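Local atomic coordinates of glutathione S-transferase (Cupriavidus metallidurans, PDB entry 4MK3), a protein that binds a glutathione derivative, glutathione sulfinic acid, in a glutathione S-transferase fold and probably acts as a glutathione transferase. Residues A[155-160]-A[196-201]; A[185-190]-A[207-212]. All blocks are in the same frame, centred on the assembly; numbering follows the deposited sequence.

Contact 1 (A[155-160]-A[196-201]); sequences AALTAM and IAWRDR
Leu157 is the one residue of 155-160 that touches 196-201: its CD1 meets Ile196, Trp198 and Arg201, its CD2 only Trp198. CD1 rests against Trp198 CB at 3.7 Å and CD2 touches the same carbon at 4.0 Å, so the isobutyl fork sits against the base of the tryptophan side chain. The two side chains cross at about a right angle. Trp198 CG lies between the backbone N and the carbonyl carbon (chi1 65°), which carries the indole off from CB and away from 155-160 and leaves CB itself to meet the leucine. CD2 approaches the ring system obliquely.

From CD1 the contact spreads to two further neighbours. Ile196, in the loop just ahead of the short helix, brings its CG2 to 4.1 Å from Leu157 CD1. Arg201 comes in from the far end of the same short turn, its chain extended from CG to NE and crossing the leucine at about a right angle, with Arg201 NH1 4.0 Å from Leu157 CD1. This belongs to the all-helical C-terminal domain of the glutathione S-transferase fold, where 198-201 forms a brief helical turn between helices 177-192 and 203-212; Ala197 sits at its N-cap and is the centre of an inverse gamma turn.

The polar end of Arg201 is held by a salt bridge from NH1 to Asp154, one turn before Thr158 on the long helix, so this side chain is anchored to the same helix whose leucine it touches. On the indole, Arg199 CG lies 3.4 Å above one face, offset toward the rim, and the Arg199 guanidinium has Trp198 CH2 over its centre. Leu189 of helix 177-192 and Leu122 of helix 106-134 also pack on Leu157.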
loop_
_atom_site.group_PDB
_atom_site.type_symbol
_atom_site.label_atom_id
_atom_site.label_comp_id
_atom_site.label_asym_id
_atom_site.label_seq_id
_atom_site.Cartn_x
_atom_site.Cartn_y
_atom_site.Cartn_z
ATOM N N ALA A 155 -11.818 -7.281 -11.896
ATOM C CA ALA A 155 -12.708 -6.393 -11.155
ATOM C C ALA A 155 -12.150 -4.980 -11.082
ATOM O O ALA A 155 -12.887 -3.988 -11.212
ATOM C CB ALA A 155 -12.959 -6.958 -9.751
ATOM N N ALA A 156 -10.843 -4.875 -10.884
ATOM C CA ALA A 156 -10.220 -3.554 -10.807
ATOM C C ALA A 156 -10.330 -2.840 -12.148
ATOM O O ALA A 156 -10.558 -1.630 -12.186
ATOM C CB ALA A 156 -8.774 -3.674 -10.384
ATOM N N LEU A 157 -10.125 -3.569 -13.241
ATOM C CA LEU A 157 -10.280 -2.992 -14.578
ATOM C C LEU A 157 -11.684 -2.473 -14.794
ATOM O O LEU A 157 -11.858 -1.380 -15.311
ATOM C CB LEU A 157 -9.901 -3.979 -15.672
ATOM C CG LEU A 157 -8.416 -4.313 -15.749
ATOM C CD1 LEU A 157 -8.238 -5.594 -16.529
ATOM C CD2 LEU A 157 -7.663 -3.145 -16.382
ATOM N N THR A 158 -12.686 -3.256 -14.421
ATOM C CA THR A 158 -14.066 -2.818 -14.575
ATOM C C THR A 158 -14.298 -1.556 -13.748
ATOM O O THR A 158 -14.954 -0.623 -14.208
ATOM C CB THR A 158 -14.999 -3.896 -14.112
ATOM O OG1 THR A 158 -14.865 -5.021 -14.987
ATOM C CG2 THR A 158 -16.447 -3.431 -14.157
ATOM N N ALA A 159 -13.776 -1.519 -12.534
ATOM C CA ALA A 159 -13.943 -0.335 -11.694
ATOM C C ALA A 159 -13.243 0.874 -12.290
ATOM O O ALA A 159 -13.749 1.996 -12.214
ATOM C CB ALA A 159 -13.439 -0.595 -10.271
ATOM N N MET A 160 -12.067 0.674 -12.871
ATOM C CA MET A 160 -11.363 1.794 -13.489
ATOM C C MET A 160 -12.209 2.331 -14.647
ATOM O O MET A 160 -12.315 3.547 -14.823
ATOM C CB MET A 160 -10.006 1.375 -14.027
ATOM C CG MET A 160 -8.970 1.077 -12.960
ATOM S SD MET A 160 -7.482 0.403 -13.730
ATOM C CE MET A 160 -6.373 0.323 -12.335
ATOM N N ILE A 196 -4.493 -10.810 -20.785
ATOM C CA ILE A 196 -5.619 -10.160 -20.141
ATOM C C ILE A 196 -6.100 -9.051 -21.068
ATOM O O ILE A 196 -5.514 -7.977 -21.137
ATOM C CB ILE A 196 -5.240 -9.621 -18.739
ATOM C CG1 ILE A 196 -4.830 -10.793 -17.838
ATOM C CG2 ILE A 196 -6.399 -8.836 -18.124
ATOM C CD1 ILE A 196 -4.351 -10.407 -16.437
ATOM N N ALA A 197 -7.193 -9.326 -21.786
ATOM C CA ALA A 197 -7.573 -8.509 -22.928
ATOM C C ALA A 197 -8.394 -7.276 -22.556
ATOM O O ALA A 197 -9.490 -7.060 -23.089
ATOM C CB ALA A 197 -8.330 -9.366 -23.929
ATOM N N TRP A 198 -7.857 -6.442 -21.670
ATOM C CA TRP A 198 -8.592 -5.280 -21.206
ATOM C C TRP A 198 -8.937 -4.310 -22.330
ATOM O O TRP A 198 -9.926 -3.604 -22.249
ATOM C CB TRP A 198 -7.834 -4.568 -20.089
ATOM C CG TRP A 198 -6.517 -3.946 -20.480
ATOM C CD1 TRP A 198 -5.279 -4.518 -20.381
ATOM C CD2 TRP A 198 -6.307 -2.635 -21.001
ATOM N NE1 TRP A 198 -4.319 -3.646 -20.813
ATOM C CE2 TRP A 198 -4.918 -2.474 -21.188
ATOM C CE3 TRP A 198 -7.156 -1.576 -21.331
ATOM C CZ2 TRP A 198 -4.366 -1.309 -21.701
ATOM C CZ3 TRP A 198 -6.611 -0.420 -21.829
ATOM C CH2 TRP A 198 -5.224 -0.285 -22.004
ATOM N N ARG A 199 -8.117 -4.267 -23.370
ATOM C CA ARG A 199 -8.314 -3.315 -24.474
ATOM C C ARG A 199 -9.557 -3.620 -25.299
ATOM O O ARG A 199 -10.172 -2.724 -25.869
ATOM C CB ARG A 199 -7.080 -3.320 -25.379
ATOM C CG ARG A 199 -5.873 -2.688 -24.706
ATOM C CD ARG A 199 -4.616 -2.854 -25.544
ATOM N NE ARG A 199 -3.569 -2.042 -24.953
ATOM C CZ ARG A 199 -3.414 -0.743 -25.199
ATOM N NH1 ARG A 199 -2.458 -0.043 -24.578
ATOM N NH2 ARG A 199 -4.205 -0.142 -26.084
ATOM N N ASP A 200 -9.897 -4.886 -25.375
ATOM C CA ASP A 200 -11.121 -5.268 -26.039
ATOM C C ASP A 200 -12.331 -4.863 -25.192
ATOM O O ASP A 200 -13.305 -4.343 -25.745
ATOM C CB ASP A 200 -11.080 -6.758 -26.345
ATOM C CG ASP A 200 -9.994 -7.104 -27.353
ATOM O OD1 ASP A 200 -9.821 -6.330 -28.319
ATOM O OD2 ASP A 200 -9.316 -8.133 -27.180
ATOM N N ARG A 201 -12.228 -5.027 -23.865
ATOM C CA ARG A 201 -13.337 -4.876 -22.910
ATOM C C ARG A 201 -13.731 -3.440 -22.610
ATOM O O ARG A 201 -14.897 -3.179 -22.329
ATOM C CB ARG A 201 -12.978 -5.482 -21.538
ATOM C CG ARG A 201 -12.578 -6.941 -21.531
ATOM C CD ARG A 201 -12.089 -7.312 -20.127
ATOM N NE ARG A 201 -11.384 -8.590 -20.097
ATOM C CZ ARG A 201 -10.740 -9.059 -19.030
ATOM N NH1 ARG A 201 -10.725 -8.367 -17.897
ATOM N NH2 ARG A 201 -10.103 -10.222 -19.093
#

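Contact 2 (A[185-190]-A[207-212])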
loop_
_atom_site.group_PDB
_atom_site.type_symbol
_atom_site.label_atom_id
_atom_site.label_comp_id
_atom_site.label_asym_id
_atom_site.label_seq_id
_atom_site.Cartn_x
_atom_site.Cartn_y
_atom_site.Cartn_z
ATOM N N ALA A 185 -0.373 0.956 -14.441
ATOM C CA ALA A 185 -1.013 -0.338 -14.256
ATOM C C ALA A 185 -1.403 -0.934 -15.608
ATOM O O ALA A 185 -1.134 -2.107 -15.874
ATOM C CB ALA A 185 -2.217 -0.225 -13.312
ATOM N N LEU A 186 -2.054 -0.147 -16.451
ATOM C CA LEU A 186 -2.502 -0.668 -17.730
ATOM C C LEU A 186 -1.328 -1.042 -18.626
ATOM O O LEU A 186 -1.331 -2.087 -19.264
ATOM C CB LEU A 186 -3.404 0.340 -18.424
ATOM C CG LEU A 186 -4.723 0.679 -17.739
ATOM C CD1 LEU A 186 -5.446 1.753 -18.532
ATOM C CD2 LEU A 186 -5.566 -0.591 -17.589
ATOM N N ALA A 187 -0.282 -0.206 -18.623
ATOM C CA ALA A 187 0.911 -0.508 -19.384
ATOM C C ALA A 187 1.617 -1.764 -18.866
ATOM O O ALA A 187 2.219 -2.514 -19.637
ATOM C CB ALA A 187 1.880 0.700 -19.347
ATOM N N TYR A 188 1.554 -1.981 -17.552
ATOM C CA TYR A 188 2.136 -3.195 -16.988
ATOM C C TYR A 188 1.416 -4.445 -17.480
ATOM O O TYR A 188 2.055 -5.443 -17.810
ATOM C CB TYR A 188 2.152 -3.163 -15.465
ATOM C CG TYR A 188 2.879 -4.338 -14.877
ATOM C CD1 TYR A 188 4.262 -4.420 -14.928
ATOM C CD2 TYR A 188 2.195 -5.358 -14.238
ATOM C CE1 TYR A 188 4.937 -5.503 -14.385
ATOM C CE2 TYR A 188 2.859 -6.421 -13.690
ATOM C CZ TYR A 188 4.226 -6.482 -13.753
ATOM O OH TYR A 188 4.913 -7.569 -13.219
ATOM N N LEU A 189 0.083 -4.388 -17.541
ATOM C CA LEU A 189 -0.672 -5.497 -18.106
ATOM C C LEU A 189 -0.309 -5.722 -19.566
ATOM O O LEU A 189 -0.119 -6.860 -19.974
ATOM C CB LEU A 189 -2.167 -5.248 -17.947
ATOM C CG LEU A 189 -2.741 -5.274 -16.523
ATOM C CD1 LEU A 189 -4.259 -5.035 -16.563
ATOM C CD2 LEU A 189 -2.439 -6.563 -15.770
ATOM N N ASP A 190 -0.189 -4.651 -20.358
ATOM C CA ASP A 190 0.289 -4.816 -21.751
ATOM C C ASP A 190 1.639 -5.558 -21.843
ATOM O O ASP A 190 1.870 -6.379 -22.726
ATOM C CB ASP A 190 0.459 -3.462 -22.440
ATOM C CG ASP A 190 -0.845 -2.742 -22.733
ATOM O OD1 ASP A 190 -1.921 -3.366 -22.900
ATOM O OD2 ASP A 190 -0.795 -1.496 -22.835
ATOM N N ALA A 207 -8.755 4.635 -24.896
ATOM C CA ALA A 207 -8.580 6.023 -25.296
ATOM C C ALA A 207 -7.681 6.756 -24.295
ATOM O O ALA A 207 -6.814 7.546 -24.670
ATOM C CB ALA A 207 -9.945 6.700 -25.420
ATOM N N PHE A 208 -7.904 6.485 -23.019
ATOM C CA PHE A 208 -7.071 7.036 -21.956
ATOM C C PHE A 208 -5.621 6.659 -22.158
ATOM O O PHE A 208 -4.741 7.512 -22.098
ATOM C CB PHE A 208 -7.596 6.530 -20.606
ATOM C CG PHE A 208 -6.649 6.730 -19.456
ATOM C CD1 PHE A 208 -5.699 5.773 -19.146
ATOM C CD2 PHE A 208 -6.742 7.856 -18.672
ATOM C CE1 PHE A 208 -4.849 5.941 -18.089
ATOM C CE2 PHE A 208 -5.847 8.039 -17.603
ATOM C CZ PHE A 208 -4.916 7.084 -17.330
ATOM N N GLN A 209 -5.365 5.378 -22.409
ATOM C CA GLN A 209 -3.981 4.923 -22.470
ATOM C C GLN A 209 -3.271 5.466 -23.703
ATOM O O GLN A 209 -2.078 5.793 -23.660
ATOM C CB GLN A 209 -3.907 3.393 -22.425
ATOM C CG GLN A 209 -2.495 2.886 -22.118
ATOM C CD GLN A 209 -2.050 3.171 -20.700
ATOM O OE1 GLN A 209 -2.836 3.565 -19.850
ATOM N NE2 GLN A 209 -0.767 3.000 -20.442
ATOM N N GLU A 210 -3.997 5.575 -24.804
ATOM C CA GLU A 210 -3.432 6.116 -26.035
ATOM C C GLU A 210 -2.957 7.544 -25.827
ATOM O O GLU A 210 -1.926 7.959 -26.364
ATOM C CB GLU A 210 -4.461 6.046 -27.160
ATOM C CG GLU A 210 -4.671 4.637 -27.693
ATOM C CD GLU A 210 -5.515 4.602 -28.953
ATOM O OE1 GLU A 210 -5.747 3.492 -29.478
ATOM O OE2 GLU A 210 -5.936 5.683 -29.418
ATOM N N LYS A 211 -3.690 8.292 -25.017
ATOM C CA LYS A 211 -3.315 9.663 -24.707
ATOM C C LYS A 211 -2.141 9.724 -23.729
ATOM O O LYS A 211 -1.161 10.442 -23.938
ATOM C CB LYS A 211 -4.520 10.380 -24.114
ATOM C CG LYS A 211 -4.266 11.801 -23.747
ATOM C CD LYS A 211 -5.580 12.517 -23.467
ATOM C CE LYS A 211 -6.317 11.914 -22.282
ATOM N NZ LYS A 211 -7.383 12.861 -21.851
ATOM N N ILE A 212 -2.230 8.977 -22.638
ATOM C CA ILE A 212 -1.240 9.125 -21.601
ATOM C C ILE A 212 0.129 8.662 -22.100
ATOM O O ILE A 212 1.165 9.213 -21.690
ATOM C CB ILE A 212 -1.673 8.435 -20.297
ATOM C CG1 ILE A 212 -0.980 9.113 -19.098
ATOM C CG2 ILE A 212 -1.413 6.949 -20.369
ATOM C CD1 ILE A 212 -1.477 8.591 -17.782
#
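Gln209 reaches from helix 203-212 to Leu186 and Ala187, on a helix that runs almost perpendicular to its own (96° between the N-to-C directions, axes 11.0 Å apart at their closest). Its CB points toward the other helix, and CG, anti to the backbone N (chi1 -165°), extends the chain in that direction. A bend at chi2 (69°) then brings the amide up against Leu186 and Ala187, and the glutamine and leucine chains lie side by side, pointing opposite ways. Gln209 CD comes to 3.9 Å from Leu186 CB. Beyond it the amide divides: OE1 lies against the leucine, 3.4 Å from Leu186 CD1 and 3.6 Å from Leu186 CB, whereas NE2 lies 3.7 Å from Ala187 CB.

The two amide ends fare differently. NE2 donates a hydrogen bond to the carbonyl oxygen of Gly183, on helix 177-192 just before 185-190, which ties the side chain to the helix it packs on. OE1 is buried against hydrocarbon and has no hydrogen-bonding partner in the model. With an alanine here the Gly183 carbonyl would probably lose this donor, and a gap would open beside Leu186 and Ala187.

Leu186 CD1 has a second neighbour in Phe208, whose CD1 is 4.1 Å away and whose ring it meets obliquely. Leu157 of helix 143-164 and Trp198 cover other parts of Leu186. Helix 203-212 is thus laid near-perpendicular on helix 177-192, within the all-helical C-terminal domain of the glutathione S-transferase fold.

How the contacts relate
From the N terminus, the thioredoxin-like domain and helix 106-134 come first, and helix 143-164 then supplies 155-160. The chain goes on to helix 177-192, which supplies 185-190, before 196-201 closes contact 1 around a loop of 35 residues. It continues into helix 203-212, where 207-212 closes contact 2 over a shorter loop of 16. Since 185-190 lies inside the first loop and 207-212 beyond it, the two closures cross rather than nest. Leu157 CD2 meets Leu186 CD2 at 3.5 Å, and Arg199 NH1 forms a 2.8 Å salt bridge with Asp190 OD2. Together they bind four consecutive helices of the C-terminal domain.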